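Local coordinates for putative type VI secretion protein (Escherichia coli, PDB 3U66), which is probably an inner-membrane-attached component of the type VI secretion apparatus, represented here by its helical cytoplasmic domain, at residues E109-Q114 against T126-T131. Sequence-based numbering, arbitrary orientation.
Sequences ERIREQ and TCLCRT
Ile111 and Leu128 carry this contact between helix 103-115 and helix 122-133. Just before it in sequence, Arg110 sends its guanidinium group away from the second helix, to a cation-pi contact with Tyr65 of helix 57-76. Ile111 points at the partner helix, and its CG1 lies 3.7 Å from Leu128 CD2. The other methyl, Leu128 CD1, is 4.0 Å from Ile111 CG1. The CG1 methylene thus meets both methyls of the leucine fork, and the two side chains run past each other in opposite directions. With chi1 of Ile111 at -69°, CG1 lies beside the backbone N and anti to the carbonyl carbon, the setting in which it meets the leucine methyls. Arg112 turns off the interface to a salt bridge with Glu146. One turn after Arg110, Gln114 adds the apolar part of its chain: its CG comes within 4.3 Å of Leu128 CD1. Leu128 therefore reaches over to two residues of the first helix. On its own helix, Thr131 OG1 donates to Cys127 O at 2.7 Å. Thr131 N reaches that oxygen from the opposite face, and the hydroxyl is satisfied within the helix. Val151 and Leu155 of helix 148-157 also touch Ile111, while Ile62 of helix 57-76 touches Leu128. No hydrogen bond joins the two segments. Ile111 and Leu128 are both buried, so their direct contact is apolar helix-helix packing in the bundle.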
loop_
_atom_site.group_PDB
_atom_site.type_symbol
_atom_site.label_atom_id
_atom_site.label_comp_id
_atom_site.label_asym_id
_atom_site.label_seq_id
_atom_site.Cartn_x
_atom_site.Cartn_y
_atom_site.Cartn_z
ATOM N N GLU A 109 4.057 -10.150 3.772
ATOM C CA GLU A 109 5.246 -10.994 3.922
ATOM C C GLU A 109 6.482 -10.066 3.915
ATOM O O GLU A 109 7.397 -10.251 4.722
ATOM C CB GLU A 109 5.301 -11.981 2.738
ATOM C CG GLU A 109 6.127 -13.234 2.957
ATOM C CD GLU A 109 6.155 -14.211 1.792
ATOM O OE1 GLU A 109 5.583 -13.897 0.721
ATOM O OE2 GLU A 109 6.758 -15.298 1.953
ATOM N N ARG A 110 6.446 -9.032 3.054
ATOM C CA ARG A 110 7.478 -8.024 2.871
ATOM C C ARG A 110 7.566 -7.059 4.052
ATOM O O ARG A 110 8.660 -6.617 4.375
ATOM C CB ARG A 110 7.233 -7.274 1.552
ATOM C CG ARG A 110 8.297 -6.267 1.167
ATOM C CD ARG A 110 9.392 -6.806 0.264
ATOM N NE ARG A 110 8.859 -7.316 -1.005
ATOM C CZ ARG A 110 8.965 -6.723 -2.195
ATOM N NH1 ARG A 110 9.608 -5.572 -2.306
ATOM N NH2 ARG A 110 8.444 -7.281 -3.267
ATOM N N ILE A 111 6.437 -6.721 4.692
ATOM C CA ILE A 111 6.403 -5.851 5.882
ATOM C C ILE A 111 7.079 -6.551 7.075
ATOM O O ILE A 111 7.873 -5.932 7.787
ATOM C CB ILE A 111 4.961 -5.329 6.211
ATOM C CG1 ILE A 111 4.471 -4.317 5.140
ATOM C CG2 ILE A 111 4.882 -4.686 7.627
ATOM C CD1 ILE A 111 2.957 -4.126 5.045
ATOM N N ARG A 112 6.802 -7.859 7.233
ATOM C CA ARG A 112 7.347 -8.709 8.294
ATOM C C ARG A 112 8.857 -8.879 8.209
ATOM O O ARG A 112 9.519 -8.808 9.244
ATOM C CB ARG A 112 6.646 -10.072 8.337
ATOM C CG ARG A 112 5.142 -9.978 8.581
ATOM C CD ARG A 112 4.622 -10.981 9.589
ATOM N NE ARG A 112 5.209 -12.312 9.437
ATOM C CZ ARG A 112 4.736 -13.255 8.630
ATOM N NH1 ARG A 112 3.665 -13.021 7.879
ATOM N NH2 ARG A 112 5.332 -14.435 8.565
ATOM N N GLU A 113 9.408 -9.079 6.993
ATOM C CA GLU A 113 10.860 -9.210 6.832
ATOM C C GLU A 113 11.611 -7.898 7.050
ATOM O O GLU A 113 12.800 -7.915 7.370
ATOM C CB GLU A 113 11.296 -9.987 5.570
ATOM C CG GLU A 113 10.565 -9.632 4.293
ATOM C CD GLU A 113 10.339 -10.816 3.370
ATOM O OE1 GLU A 113 9.832 -11.859 3.849
ATOM O OE2 GLU A 113 10.637 -10.689 2.161
ATOM N N GLN A 114 10.895 -6.765 6.931
ATOM C CA GLN A 114 11.428 -5.430 7.207
ATOM C C GLN A 114 11.497 -5.253 8.724
ATOM O O GLN A 114 12.435 -4.631 9.224
ATOM C CB GLN A 114 10.556 -4.333 6.568
ATOM C CG GLN A 114 10.799 -4.124 5.077
ATOM C CD GLN A 114 12.167 -3.560 4.756
ATOM O OE1 GLN A 114 12.591 -2.517 5.263
ATOM N NE2 GLN A 114 12.891 -4.242 3.894
ATOM N N THR A 126 7.909 4.407 6.687
ATOM C CA THR A 126 6.947 5.503 6.569
ATOM C C THR A 126 5.944 5.164 5.472
ATOM O O THR A 126 4.736 5.212 5.713
ATOM C CB THR A 126 7.675 6.843 6.357
ATOM O OG1 THR A 126 8.539 7.084 7.472
ATOM C CG2 THR A 126 6.715 8.021 6.164
ATOM N N CYS A 127 6.452 4.772 4.291
ATOM C CA CYS A 127 5.643 4.407 3.132
ATOM C C CYS A 127 4.730 3.220 3.397
ATOM O O CYS A 127 3.579 3.242 2.964
ATOM C CB CYS A 127 6.530 4.185 1.916
ATOM S SG CYS A 127 7.271 5.706 1.278
ATOM N N LEU A 128 5.223 2.217 4.152
ATOM C CA LEU A 128 4.458 1.033 4.540
ATOM C C LEU A 128 3.325 1.397 5.520
ATOM O O LEU A 128 2.262 0.764 5.503
ATOM C CB LEU A 128 5.379 -0.056 5.122
ATOM C CG LEU A 128 6.381 -0.705 4.153
ATOM C CD1 LEU A 128 7.342 -1.592 4.889
ATOM C CD2 LEU A 128 5.683 -1.496 3.049
ATOM N N CYS A 129 3.550 2.437 6.351
ATOM C CA CYS A 129 2.551 2.949 7.287
ATOM C C CYS A 129 1.503 3.726 6.510
ATOM O O CYS A 129 0.305 3.580 6.761
ATOM C CB CYS A 129 3.199 3.813 8.368
ATOM S SG CYS A 129 4.088 2.871 9.629
ATOM N N ARG A 130 1.961 4.542 5.553
ATOM C CA ARG A 130 1.097 5.344 4.690
ATOM C C ARG A 130 0.218 4.435 3.835
ATOM O O ARG A 130 -0.971 4.733 3.676
ATOM C CB ARG A 130 1.934 6.304 3.824
ATOM C CG ARG A 130 1.399 7.734 3.752
ATOM C CD ARG A 130 1.473 8.445 5.086
ATOM N NE ARG A 130 1.858 9.849 4.972
ATOM C CZ ARG A 130 1.100 10.876 5.343
ATOM N NH1 ARG A 130 -0.112 10.666 5.850
ATOM N NH2 ARG A 130 1.537 12.117 5.205
ATOM N N THR A 131 0.785 3.295 3.351
ATOM C CA THR A 131 0.086 2.291 2.548
ATOM C C THR A 131 -1.102 1.725 3.345
ATOM O O THR A 131 -2.202 1.629 2.809
ATOM C CB THR A 131 1.081 1.227 2.041
ATOM O OG1 THR A 131 2.070 1.863 1.225
ATOM C CG2 THR A 131 0.414 0.108 1.258
#